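Local atomic coordinates of putative enoyl-CoA hydratase/isomerase (Bordetella parapertussis, PDB entry 3ISA), a protein that probably acts on acyl-coenzyme A thioesters, as a member of the crotonase-like enoyl-CoA hydratase/isomerase family. Residues W18-S23 and E37-G42; A103-R108 and D115-C120; G139-T144 and L221-R226. One frame throughout, in Å; residues are numbered along the deposited sequence. Where two conformers were deposited one is given.

Interaction 1 (W18-S23 and E37-G42)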
ATOM      1  N   TRP D  18     -11.700  24.592  22.704  1.00 16.87           N
ATOM      2  CA  TRP D  18     -12.903  25.168  22.116  1.00 16.18           C
ATOM      3  C   TRP D  18     -14.012  24.148  22.265  1.00 21.17           C
ATOM      4  O   TRP D  18     -13.806  22.950  22.020  1.00 19.85           O
ATOM      5  CB  TRP D  18     -12.734  25.479  20.626  1.00 15.81           C
ATOM      6  CG  TRP D  18     -11.905  26.686  20.310  1.00 18.82           C
ATOM      7  CD1 TRP D  18     -11.051  27.361  21.144  1.00 20.07           C
ATOM      8  CD2 TRP D  18     -11.835  27.342  19.040  1.00 19.55           C
ATOM      9  NE1 TRP D  18     -10.461  28.411  20.465  1.00 20.96           N
ATOM     10  CE2 TRP D  18     -10.924  28.420  19.173  1.00 18.39           C
ATOM     11  CE3 TRP D  18     -12.467  27.131  17.805  1.00 17.22           C
ATOM     12  CZ2 TRP D  18     -10.606  29.274  18.104  1.00 18.10           C
ATOM     13  CZ3 TRP D  18     -12.147  27.980  16.735  1.00 22.34           C
ATOM     14  CH2 TRP D  18     -11.232  29.046  16.897  1.00 19.96           C
ATOM     15  N   THR D  19     -15.182  24.612  22.683  1.00 18.40           N
ATOM     16  CA  THR D  19     -16.337  23.746  22.782  1.00 19.09           C
ATOM     17  C   THR D  19     -17.337  24.106  21.681  1.00 20.10           C
ATOM     18  O   THR D  19     -17.823  25.244  21.595  1.00 20.26           O
ATOM     19  CB  THR D  19     -16.985  23.836  24.184  1.00 17.79           C
ATOM     20  OG1 THR D  19     -16.002  23.515  25.170  1.00 18.89           O
ATOM     21  CG2 THR D  19     -18.198  22.886  24.305  1.00 24.79           C
ATOM     22  N   PHE D  20     -17.622  23.115  20.849  1.00 18.27           N
ATOM     23  CA  PHE D  20     -18.576  23.215  19.760  1.00 18.00           C
ATOM     24  C   PHE D  20     -19.902  22.606  20.207  1.00 24.21           C
ATOM     25  O   PHE D  20     -20.041  21.383  20.285  1.00 19.29           O
ATOM     26  CB  PHE D  20     -18.065  22.440  18.539  1.00 17.49           C
ATOM     27  CG  PHE D  20     -16.791  22.989  17.947  1.00 19.59           C
ATOM     28  CD1 PHE D  20     -16.836  23.934  16.927  1.00 25.60           C
ATOM     29  CD2 PHE D  20     -15.554  22.543  18.392  1.00 17.84           C
ATOM     30  CE1 PHE D  20     -15.660  24.450  16.363  1.00 25.17           C
ATOM     31  CE2 PHE D  20     -14.360  23.049  17.839  1.00 22.80           C
ATOM     32  CZ  PHE D  20     -14.418  24.005  16.810  1.00 19.88           C
ATOM     33  N   THR D  21     -20.876  23.458  20.495  1.00 20.00           N
ATOM     34  CA  THR D  21     -22.177  22.976  20.904  1.00 20.92           C
ATOM     35  C   THR D  21     -23.141  23.050  19.723  1.00 19.62           C
ATOM     36  O   THR D  21     -23.490  24.144  19.262  1.00 22.47           O
ATOM     37  CB  THR D  21     -22.724  23.764  22.136  1.00 16.87           C
ATOM     38  OG1 THR D  21     -21.796  23.674  23.216  1.00 22.43           O
ATOM     39  CG2 THR D  21     -24.091  23.217  22.570  1.00 22.63           C
ATOM     40  N   LEU D  22     -23.549  21.878  19.219  1.00 18.31           N
ATOM     41  CA  LEU D  22     -24.588  21.804  18.202  1.00 20.81           C
ATOM     42  C   LEU D  22     -25.855  22.337  18.843  1.00 20.67           C
ATOM     43  O   LEU D  22     -26.240  21.886  19.922  1.00 20.31           O
ATOM     44  CB  LEU D  22     -24.793  20.368  17.709  1.00 14.98           C
ATOM     45  CG  LEU D  22     -23.726  19.850  16.723  1.00 18.87           C
ATOM     46  CD1 LEU D  22     -22.332  19.732  17.354  1.00 18.74           C
ATOM     47  CD2 LEU D  22     -24.153  18.500  16.157  1.00 24.39           C
ATOM     48  N   SER D  23     -26.463  23.323  18.187  1.00 24.14           N
ATOM     49  CA  SER D  23     -27.478  24.148  18.820  1.00 22.35           C
ATOM     50  C   SER D  23     -28.728  24.273  17.957  1.00 23.19           C
ATOM     51  O   SER D  23     -29.178  25.369  17.610  1.00 18.58           O
ATOM     52  CB  SER D  23     -26.888  25.517  19.161  1.00 23.36           C
ATOM     53  OG  SER D  23     -25.860  25.396  20.129  1.00 22.04           O
ATOM     54  N   GLU D  37     -21.568  23.437   7.468  1.00 16.00           N
ATOM     55  CA  GLU D  37     -20.619  24.489   7.064  1.00 17.97           C
ATOM     56  C   GLU D  37     -20.033  25.284   8.245  1.00 18.06           C
ATOM     57  O   GLU D  37     -18.856  25.630   8.236  1.00 18.85           O
ATOM     58  CB  GLU D  37     -21.210  25.429   6.011  1.00 21.68           C
ATOM     59  CG  GLU D  37     -21.486  24.787   4.649  1.00 19.82           C
ATOM     60  CD  GLU D  37     -20.303  24.023   4.042  1.00 22.54           C
ATOM     61  OE1 GLU D  37     -19.174  24.558   3.983  1.00 20.95           O
ATOM     62  OE2 GLU D  37     -20.529  22.877   3.593  1.00 21.66           O
ATOM     63  N   ALA D  38     -20.860  25.556   9.252  1.00 16.13           N
ATOM     64  CA  ALA D  38     -20.425  26.205  10.482  1.00 19.88           C
ATOM     65  C   ALA D  38     -19.398  25.365  11.254  1.00 18.48           C
ATOM     66  O   ALA D  38     -18.432  25.907  11.811  1.00 14.61           O
ATOM     67  CB  ALA D  38     -21.634  26.492  11.365  1.00 20.01           C
ATOM     68  N   LEU D  39     -19.626  24.050  11.295  1.00 17.53           N
ATOM     69  CA  LEU D  39     -18.705  23.121  11.929  1.00 18.06           C
ATOM     70  C   LEU D  39     -17.373  23.064  11.185  1.00 14.51           C
ATOM     71  O   LEU D  39     -16.330  23.116  11.796  1.00 16.52           O
ATOM     72  CB  LEU D  39     -19.324  21.732  12.009  1.00 16.13           C
ATOM     73  CG  LEU D  39     -20.293  21.580  13.197  1.00 16.12           C
ATOM     74  CD1 LEU D  39     -21.324  20.459  12.922  1.00 19.82           C
ATOM     75  CD2 LEU D  39     -19.560  21.356  14.508  1.00 17.17           C
ATOM     76  N   ILE D  40     -17.429  22.991   9.863  1.00 16.20           N
ATOM     77  CA  ILE D  40     -16.229  22.979   9.050  1.00 12.97           C
ATOM     78  C   ILE D  40     -15.396  24.257   9.264  1.00 17.26           C
ATOM     79  O   ILE D  40     -14.183  24.163   9.469  1.00 17.84           O
ATOM     80  CB  ILE D  40     -16.583  22.770   7.546  1.00 15.45           C
ATOM     81  CG1 ILE D  40     -16.995  21.300   7.308  1.00 16.77           C
ATOM     82  CG2 ILE D  40     -15.404  23.098   6.671  1.00 20.44           C
ATOM     83  CD1 ILE D  40     -17.600  20.999   5.951  1.00 18.34           C
ATOM     84  N   ASP D  41     -16.058  25.422   9.209  1.00 19.01           N
ATOM     85  CA  ASP D  41     -15.406  26.702   9.475  0.50 19.14           C
ATOM     86  C   ASP D  41     -14.754  26.755  10.862  1.00 18.95           C
ATOM     87  O   ASP D  41     -13.586  27.154  10.987  1.00 15.87           O
ATOM     88  CB  ASP D  41     -16.406  27.845   9.279  0.50 16.62           C
ATOM     89  CG  ASP D  41     -16.750  28.082   7.808  0.50 13.62           C
ATOM     90  OD1 ASP D  41     -16.074  27.504   6.922  0.50 35.24           O
ATOM     91  OD2 ASP D  41     -17.692  28.850   7.528  0.50 33.34           O
ATOM     92  N   GLY D  42     -15.504  26.333  11.892  1.00 16.76           N
ATOM     93  CA  GLY D  42     -15.015  26.320  13.270  1.00 18.80           C
ATOM     94  C   GLY D  42     -13.820  25.397  13.478  1.00 17.20           C
ATOM     95  O   GLY D  42     -12.834  25.785  14.113  1.00 16.85           O
TER

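Interaction 2 (A103-R108 and D115-C120)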
ATOM      1  N   ALA D 103     -15.901  13.987  22.584  1.00 17.15           N
ATOM      2  CA  ALA D 103     -17.324  14.086  22.308  1.00 15.28           C
ATOM      3  C   ALA D 103     -18.110  13.593  23.518  1.00 19.44           C
ATOM      4  O   ALA D 103     -17.700  12.648  24.186  1.00 22.39           O
ATOM      5  CB  ALA D 103     -17.689  13.305  21.080  1.00 18.05           C
ATOM      6  N   LEU D 104     -19.239  14.240  23.772  1.00 17.05           N
ATOM      7  CA  LEU D 104     -20.062  13.952  24.930  1.00 19.71           C
ATOM      8  C   LEU D 104     -21.498  13.810  24.455  1.00 22.17           C
ATOM      9  O   LEU D 104     -22.130  14.801  24.063  1.00 21.76           O
ATOM     10  CB  LEU D 104     -19.940  15.087  25.954  1.00 23.38           C
ATOM     11  CG  LEU D 104     -18.555  15.366  26.550  1.00 18.44           C
ATOM     12  CD1 LEU D 104     -18.526  16.762  27.182  1.00 25.84           C
ATOM     13  CD2 LEU D 104     -18.129  14.297  27.543  1.00 22.81           C
ATOM     14  N   ALA D 105     -21.986  12.568  24.427  1.00 22.14           N
ATOM     15  CA  ALA D 105     -23.294  12.264  23.844  1.00 23.06           C
ATOM     16  C   ALA D 105     -24.322  11.963  24.918  1.00 25.58           C
ATOM     17  O   ALA D 105     -23.986  11.429  25.976  1.00 22.97           O
ATOM     18  CB  ALA D 105     -23.212  11.081  22.909  1.00 27.32           C
ATOM     19  N   HIS D 106     -25.567  12.307  24.618  1.00 25.40           N
ATOM     20  CA  HIS D 106     -26.698  11.971  25.456  1.00 26.71           C
ATOM     21  C   HIS D 106     -27.885  11.779  24.537  1.00 27.47           C
ATOM     22  O   HIS D 106     -27.799  12.115  23.354  1.00 25.04           O
ATOM     23  CB  HIS D 106     -26.935  13.032  26.555  1.00 27.92           C
ATOM     24  CG  HIS D 106     -27.350  14.384  26.047  1.00 24.15           C
ATOM     25  ND1 HIS D 106     -26.517  15.196  25.311  1.00 28.76           N
ATOM     26  CD2 HIS D 106     -28.498  15.081  26.216  1.00 23.32           C
ATOM     27  CE1 HIS D 106     -27.146  16.321  25.020  1.00 25.41           C
ATOM     28  NE2 HIS D 106     -28.351  16.276  25.555  1.00 26.48           N
ATOM     29  N   GLY D 107     -28.965  11.186  25.048  1.00 23.45           N
ATOM     30  CA  GLY D 107     -30.181  11.015  24.264  1.00 24.71           C
ATOM     31  C   GLY D 107     -30.009  10.070  23.079  1.00 24.67           C
ATOM     32  O   GLY D 107     -29.042   9.285  23.023  1.00 24.35           O
ATOM     33  N   ARG D 108     -30.938  10.180  22.132  1.00 29.93           N
ATOM     34  CA  ARG D 108     -30.993   9.309  20.962  0.50 28.33           C
ATOM     35  C   ARG D 108     -30.264   9.937  19.771  1.00 22.92           C
ATOM     36  O   ARG D 108     -30.639  11.016  19.295  1.00 21.50           O
ATOM     37  CB  ARG D 108     -32.448   9.010  20.597  0.50 30.20           C
ATOM     38  CG  ARG D 108     -33.238   8.300  21.707  0.50 36.70           C
ATOM     39  CD  ARG D 108     -34.733   8.240  21.392  0.50 36.90           C
ATOM     40  NE  ARG D 108     -34.996   7.537  20.138  0.50 51.65           N
ATOM     41  CZ  ARG D 108     -36.201   7.182  19.701  0.50 54.91           C
ATOM     42  NH1 ARG D 108     -37.287   7.453  20.416  0.50 59.83           N
ATOM     43  NH2 ARG D 108     -36.318   6.546  18.543  0.50 52.73           N
ATOM     44  N   ASP D 115     -21.593   9.329  13.622  1.00 16.27           N
ATOM     45  CA  ASP D 115     -20.272   9.365  12.977  1.00 17.93           C
ATOM     46  C   ASP D 115     -19.384  10.528  13.488  1.00 15.50           C
ATOM     47  O   ASP D 115     -18.155  10.388  13.634  1.00 14.60           O
ATOM     48  CB  ASP D 115     -20.443   9.459  11.463  1.00 17.36           C
ATOM     49  CG  ASP D 115     -21.146   8.239  10.874  1.00 21.03           C
ATOM     50  OD1 ASP D 115     -20.764   7.089  11.211  1.00 21.50           O
ATOM     51  OD2 ASP D 115     -22.091   8.435  10.087  1.00 22.91           O
ATOM     52  N   LEU D 116     -20.016  11.663  13.765  1.00 16.94           N
ATOM     53  CA  LEU D 116     -19.299  12.811  14.305  1.00 18.24           C
ATOM     54  C   LEU D 116     -18.722  12.464  15.674  1.00 18.35           C
ATOM     55  O   LEU D 116     -17.555  12.749  15.958  1.00 18.55           O
ATOM     56  CB  LEU D 116     -20.214  14.034  14.356  1.00 17.37           C
ATOM     57  CG  LEU D 116     -19.603  15.294  15.002  1.00 18.07           C
ATOM     58  CD1 LEU D 116     -18.305  15.725  14.287  1.00 15.75           C
ATOM     59  CD2 LEU D 116     -20.667  16.394  14.981  1.00 15.90           C
ATOM     60  N   PHE D 117     -19.556  11.834  16.499  1.00 18.38           N
ATOM     61  CA  PHE D 117     -19.156  11.276  17.775  1.00 18.26           C
ATOM     62  C   PHE D 117     -17.965  10.302  17.612  1.00 13.98           C
ATOM     63  O   PHE D 117     -16.947  10.443  18.310  1.00 17.29           O
ATOM     64  CB  PHE D 117     -20.382  10.572  18.389  1.00 19.93           C
ATOM     65  CG  PHE D 117     -20.167  10.077  19.784  1.00 20.88           C
ATOM     66  CD1 PHE D 117     -20.218  10.961  20.858  1.00 16.00           C
ATOM     67  CD2 PHE D 117     -19.957   8.716  20.032  1.00 23.26           C
ATOM     68  CE1 PHE D 117     -20.010  10.516  22.163  1.00 22.47           C
ATOM     69  CE2 PHE D 117     -19.769   8.255  21.333  1.00 23.39           C
ATOM     70  CZ  PHE D 117     -19.803   9.165  22.407  1.00 22.99           C
ATOM     71  N   ALA D 118     -18.083   9.363  16.662  1.00 19.29           N
ATOM     72  CA  ALA D 118     -17.036   8.357  16.362  1.00 20.87           C
ATOM     73  C   ALA D 118     -15.696   8.968  15.947  1.00 20.20           C
ATOM     74  O   ALA D 118     -14.638   8.429  16.283  1.00 18.38           O
ATOM     75  CB  ALA D 118     -17.524   7.370  15.276  1.00 19.45           C
ATOM     76  N   ALA D 119     -15.754  10.095  15.218  1.00 19.98           N
ATOM     77  CA  ALA D 119     -14.565  10.803  14.722  1.00 18.56           C
ATOM     78  C   ALA D 119     -13.713  11.384  15.861  1.00 18.97           C
ATOM     79  O   ALA D 119     -12.536  11.681  15.674  1.00 16.54           O
ATOM     80  CB  ALA D 119     -14.983  11.915  13.743  1.00 15.11           C
ATOM     81  N   CYS D 120     -14.322  11.553  17.034  1.00 16.76           N
ATOM     82  CA  CYS D 120     -13.618  12.091  18.198  1.00 18.94           C
ATOM     83  C   CYS D 120     -12.882  11.000  18.957  1.00 24.17           C
ATOM     84  O   CYS D 120     -13.374   9.882  19.026  1.00 21.67           O
ATOM     85  CB  CYS D 120     -14.598  12.788  19.131  1.00 18.61           C
ATOM     86  SG  CYS D 120     -15.303  14.257  18.376  1.00 19.84           S
TER

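Interaction 3 (G139-T144 and L221-R226)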
ATOM      1  N   GLY D 139     -28.818   2.686   1.328  1.00 20.63           N
ATOM      2  CA  GLY D 139     -27.643   2.505   0.477  1.00 19.91           C
ATOM      3  C   GLY D 139     -26.472   3.421   0.810  1.00 22.03           C
ATOM      4  O   GLY D 139     -25.452   3.376   0.135  1.00 19.70           O
ATOM      5  N   LEU D 140     -26.616   4.247   1.849  1.00 18.24           N
ATOM      6  CA  LEU D 140     -25.562   5.195   2.242  1.00 21.65           C
ATOM      7  C   LEU D 140     -24.358   4.515   2.917  1.00 22.42           C
ATOM      8  O   LEU D 140     -24.530   3.753   3.870  1.00 21.99           O
ATOM      9  CB  LEU D 140     -26.132   6.265   3.178  1.00 19.93           C
ATOM     10  CG  LEU D 140     -25.146   7.385   3.528  1.00 24.73           C
ATOM     11  CD1 LEU D 140     -24.924   8.293   2.321  1.00 19.26           C
ATOM     12  CD2 LEU D 140     -25.641   8.162   4.738  1.00 27.13           C
ATOM     13  N   VAL D 141     -23.146   4.799   2.429  1.00 18.13           N
ATOM     14  CA  VAL D 141     -21.943   4.230   3.030  1.00 16.85           C
ATOM     15  C   VAL D 141     -21.135   5.353   3.680  1.00 21.04           C
ATOM     16  O   VAL D 141     -20.277   5.972   3.030  1.00 15.53           O
ATOM     17  CB  VAL D 141     -21.096   3.410   2.003  1.00 19.35           C
ATOM     18  CG1 VAL D 141     -19.849   2.798   2.679  1.00 15.60           C
ATOM     19  CG2 VAL D 141     -21.939   2.304   1.322  1.00 20.70           C
ATOM     20  N   LEU D 142     -21.429   5.620   4.956  1.00 15.68           N
ATOM     21  CA  LEU D 142     -20.867   6.776   5.675  1.00 17.92           C
ATOM     22  C   LEU D 142     -20.293   6.351   7.028  1.00 18.71           C
ATOM     23  O   LEU D 142     -21.010   5.765   7.860  1.00 18.48           O
ATOM     24  CB  LEU D 142     -21.954   7.849   5.902  1.00 14.93           C
ATOM     25  CG  LEU D 142     -21.542   9.082   6.720  1.00 18.18           C
ATOM     26  CD1 LEU D 142     -20.536   9.902   5.913  1.00 15.55           C
ATOM     27  CD2 LEU D 142     -22.763   9.931   7.122  1.00 17.34           C
ATOM     28  N   GLY D 143     -19.016   6.660   7.254  1.00 18.47           N
ATOM     29  CA  GLY D 143     -18.363   6.381   8.546  1.00 16.94           C
ATOM     30  C   GLY D 143     -18.016   4.920   8.765  1.00 18.66           C
ATOM     31  O   GLY D 143     -17.555   4.532   9.852  1.00 15.82           O
ATOM     32  N   THR D 144     -18.206   4.109   7.726  1.00 20.06           N
ATOM     33  CA  THR D 144     -18.178   2.651   7.858  1.00 19.20           C
ATOM     34  C   THR D 144     -16.833   2.115   8.353  1.00 15.32           C
ATOM     35  O   THR D 144     -16.774   1.389   9.358  1.00 16.48           O
ATOM     36  CB  THR D 144     -18.629   1.965   6.523  1.00 15.57           C
ATOM     37  OG1 THR D 144     -19.877   2.532   6.072  1.00 21.06           O
ATOM     38  CG2 THR D 144     -18.755   0.448   6.727  1.00 20.72           C
ATOM     39  N   LEU D 221     -14.058   8.617   1.404  1.00 15.66           N
ATOM     40  CA  LEU D 221     -14.757   9.605   0.603  1.00 16.29           C
ATOM     41  C   LEU D 221     -15.263   9.003  -0.718  1.00 16.01           C
ATOM     42  O   LEU D 221     -16.401   9.284  -1.119  1.00 15.76           O
ATOM     43  CB  LEU D 221     -13.907  10.868   0.377  1.00 16.87           C
ATOM     44  CG  LEU D 221     -14.701  11.988  -0.318  1.00 15.79           C
ATOM     45  CD1 LEU D 221     -15.974  12.410   0.446  1.00 20.25           C
ATOM     46  CD2 LEU D 221     -13.828  13.197  -0.566  1.00 15.27           C
ATOM     47  N   ALA D 222     -14.441   8.168  -1.377  1.00 14.91           N
ATOM     48  CA  ALA D 222     -14.889   7.481  -2.595  1.00 18.16           C
ATOM     49  C   ALA D 222     -16.136   6.626  -2.347  1.00 17.24           C
ATOM     50  O   ALA D 222     -17.116   6.745  -3.087  1.00 14.64           O
ATOM     51  CB  ALA D 222     -13.777   6.633  -3.202  1.00 15.57           C
ATOM     52  N   ALA D 223     -16.104   5.821  -1.283  1.00 18.61           N
ATOM     53  CA  ALA D 223     -17.231   4.946  -0.915  1.00 21.05           C
ATOM     54  C   ALA D 223     -18.500   5.759  -0.631  1.00 19.35           C
ATOM     55  O   ALA D 223     -19.594   5.392  -1.098  1.00 15.31           O
ATOM     56  CB  ALA D 223     -16.874   4.059   0.281  1.00 18.63           C
ATOM     57  N   LEU D 224     -18.354   6.863   0.106  1.00 15.92           N
ATOM     58  CA  LEU D 224     -19.484   7.776   0.363  0.50 15.85           C
ATOM     59  C   LEU D 224     -20.062   8.332  -0.946  1.00 17.36           C
ATOM     60  O   LEU D 224     -21.280   8.263  -1.186  1.00 15.84           O
ATOM     61  CB  LEU D 224     -19.084   8.916   1.325  0.50 14.30           C
ATOM     62  CG  LEU D 224     -20.130   9.971   1.765  0.50 10.19           C
ATOM     63  CD1 LEU D 224     -20.323  11.122   0.730  0.50  7.03           C
ATOM     64  CD2 LEU D 224     -21.486   9.320   2.088  0.50 10.54           C
ATOM     65  N   ALA D 225     -19.179   8.901  -1.773  1.00 16.16           N
ATOM     66  CA  ALA D 225     -19.557   9.545  -3.019  1.00 18.26           C
ATOM     67  C   ALA D 225     -20.325   8.584  -3.920  1.00 16.43           C
ATOM     68  O   ALA D 225     -21.415   8.927  -4.371  1.00 17.98           O
ATOM     69  CB  ALA D 225     -18.301  10.117  -3.751  1.00 14.06           C
ATOM     70  N   ARG D 226     -19.785   7.380  -4.122  1.00 15.13           N
ATOM     71  CA  ARG D 226     -20.421   6.350  -4.949  1.00 15.09           C
ATOM     72  C   ARG D 226     -21.808   5.999  -4.425  1.00 20.50           C
ATOM     73  O   ARG D 226     -22.749   5.933  -5.199  1.00 20.77           O
ATOM     74  CB  ARG D 226     -19.579   5.079  -5.049  1.00 18.64           C
ATOM     75  CG  ARG D 226     -18.337   5.254  -5.885  1.00 17.15           C
ATOM     76  CD  ARG D 226     -17.711   3.951  -6.342  1.00 20.21           C
ATOM     77  NE  ARG D 226     -16.385   4.238  -6.875  1.00 22.16           N
ATOM     78  CZ  ARG D 226     -15.267   4.177  -6.168  1.00 20.98           C
ATOM     79  NH1 ARG D 226     -15.300   3.811  -4.881  1.00 22.00           N
ATOM     80  NH2 ARG D 226     -14.113   4.505  -6.747  1.00 19.33           N
TER

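Interaction 1 (W18-S23 and E37-G42)
Phe20 and Trp18 meet Gly42 inside a beta-alpha-beta unit, formed by strand 17-22, helix 33-48 and strand 53-58. The helix lies over the strand, and the short segment axes run almost exactly antiparallel (177°), 10.5 Å apart. The Phe20 ring reaches the helix by its edge: CE1 is 3.6 Å from Gly42 C, close to the ring plane, and CZ is 3.6 Å from Gly42 O. Gly42 has no side chain, and the ring edge takes the place beside its CA that a CB would fill, which explains the close approach. The ring is aimed at chi1 (-64°), with CG beside the backbone N and opposite the carbonyl carbon. Trp18 adds the far end of its six-membered ring, where CZ3 comes within 3.5 Å of the same carbonyl oxygen, Gly42 O. The two aromatic side chains also touch each other, Phe20 CZ standing in the plane of the indole 3.8 Å from Trp18 CE3. One turn back along the helix, contact passes to aliphatic carbon: Leu39 CD2 is 4.3 Å from Leu22 CD1 and 4.4 Å from Phe20 CB. No hydrogen bond joins the two segments, which meet by packing. Beyond the pair, Phe20 meets the ring of Phe56, and Arg13 makes a cation-pi contact with Trp18. Such a helix, leading from one strand into the next parallel one, is the beta-alpha-beta crossover, here within the crotonase-like fold.

Interaction 2 (A103-R108 and D115-C120)
The Phe117 ring turns one edge to the strand: CE1 is 4.1 Å from Leu104 N, which sits near the ring plane. The two alanine methyls come in obliquely from opposite sides of the ring plane. Ala105 CB is only 3.3 Å from Phe117 CE1, a tight fit, while Ala103 CB lies 3.5 Å from Phe117 CD1. Outside the two segments, the ring of Phe131 also meets Phe117, their planes inclined by about 35°. With CG opposite the backbone N (chi1 -173°), Phe117 brings its ring from the helix against the strand. Ala103 has a second partner in Cys120, three residues after Phe117, whose CB and SG both lie 3.7 Å from Ala103 CB. The strand therefore offers alternate small residues to this helix, and their shortness lets the backbones close to 5.6 Å between Ala103 CA and Phe117 CA. Leu104, in between, leaves the strand away from the helix, and its side chain packs on Val55 and Tyr124. Strand 100-105 lies inside the six-stranded sheet, parallel to both of its neighbours, 53-58 and 122-125; Ala103 and Ala105 bond through their backbones to the latter. The short axes of 103-105 and 115-119 cross at -141°. Leu116 and Ala119 rest on helix 77-95. Cys120 reaches both Phe56 of strand 53-58 and Val94 of helix 77-95, which places helix 112-119 against the sheet and against that helix.

Interaction 3 (G139-T144 and L221-R226)
Val141 and Leu224 meet where an extended loop passes alongside a helix. The carbonyl oxygen of Val141 rests on the helix backbone, 3.3 Å from Leu224 CA in a CH...O contact bent to 132° at the hydrogen. The same oxygen lies 3.6 Å from Leu224 CB. Leu224 was deposited in two conformers; in the one described, CG is opposite the backbone N (chi1 -178°), and the side chain extends from the helix to the loop. There its CD2 touches two leucines, 3.6 Å from Leu140 CD1 and 4.0 Å from Leu142 CD1. Each of the two lies alongside Leu224 and points the same way. The Val141 side chain meets the helix through CG1, 4.0 Å from Ala223 CB. The next shell brings the polar tie: Ser227 OG accepts a hydrogen bond from Val141 N and is also hydrogen-bonded to Leu224 O, fastening the loop backbone to the helix. Leu140 and Leu142 are backed by helix 77-95, and Leu142 additionally by helix 112-119. Further out, Arg226 forms a salt bridge with Asp218 of the second subunit and a hydrogen bond with Gln92 of that subunit, while Val141 packs on Thr207 of the third subunit. The loop runs into helix 144-151 with Gly143 at its N-cap. This joining of the loop before helix 144-151, helix 217-229 and two neighbouring subunits is consistent with the oligomeric crotonase-like enzymes, here a six-chain assembly.

All three contacts are buried and lack a hydrogen bond between their segments; interactions 1 and 3 also involve backbone carbonyls. Interaction 2 lies nearest the middle of the chain, interaction 1 further out, and interaction 3 outermost, with two neighbouring subunits packing beside it. Interactions 1 and 2 each set a helix on the same six-stranded sheet and meet where Leu22 CD2 touches Leu116 CD2 at 4.2 Å. Both use aromatic rings, two against helix backbone in the one, one against strand methyls in the other. Interaction 3 replaces strand by loop and rings by leucines. Asp115 connects it to interaction 2, with OD2 3.4 Å from Leu142 CD2; interactions 1 and 3 do not touch.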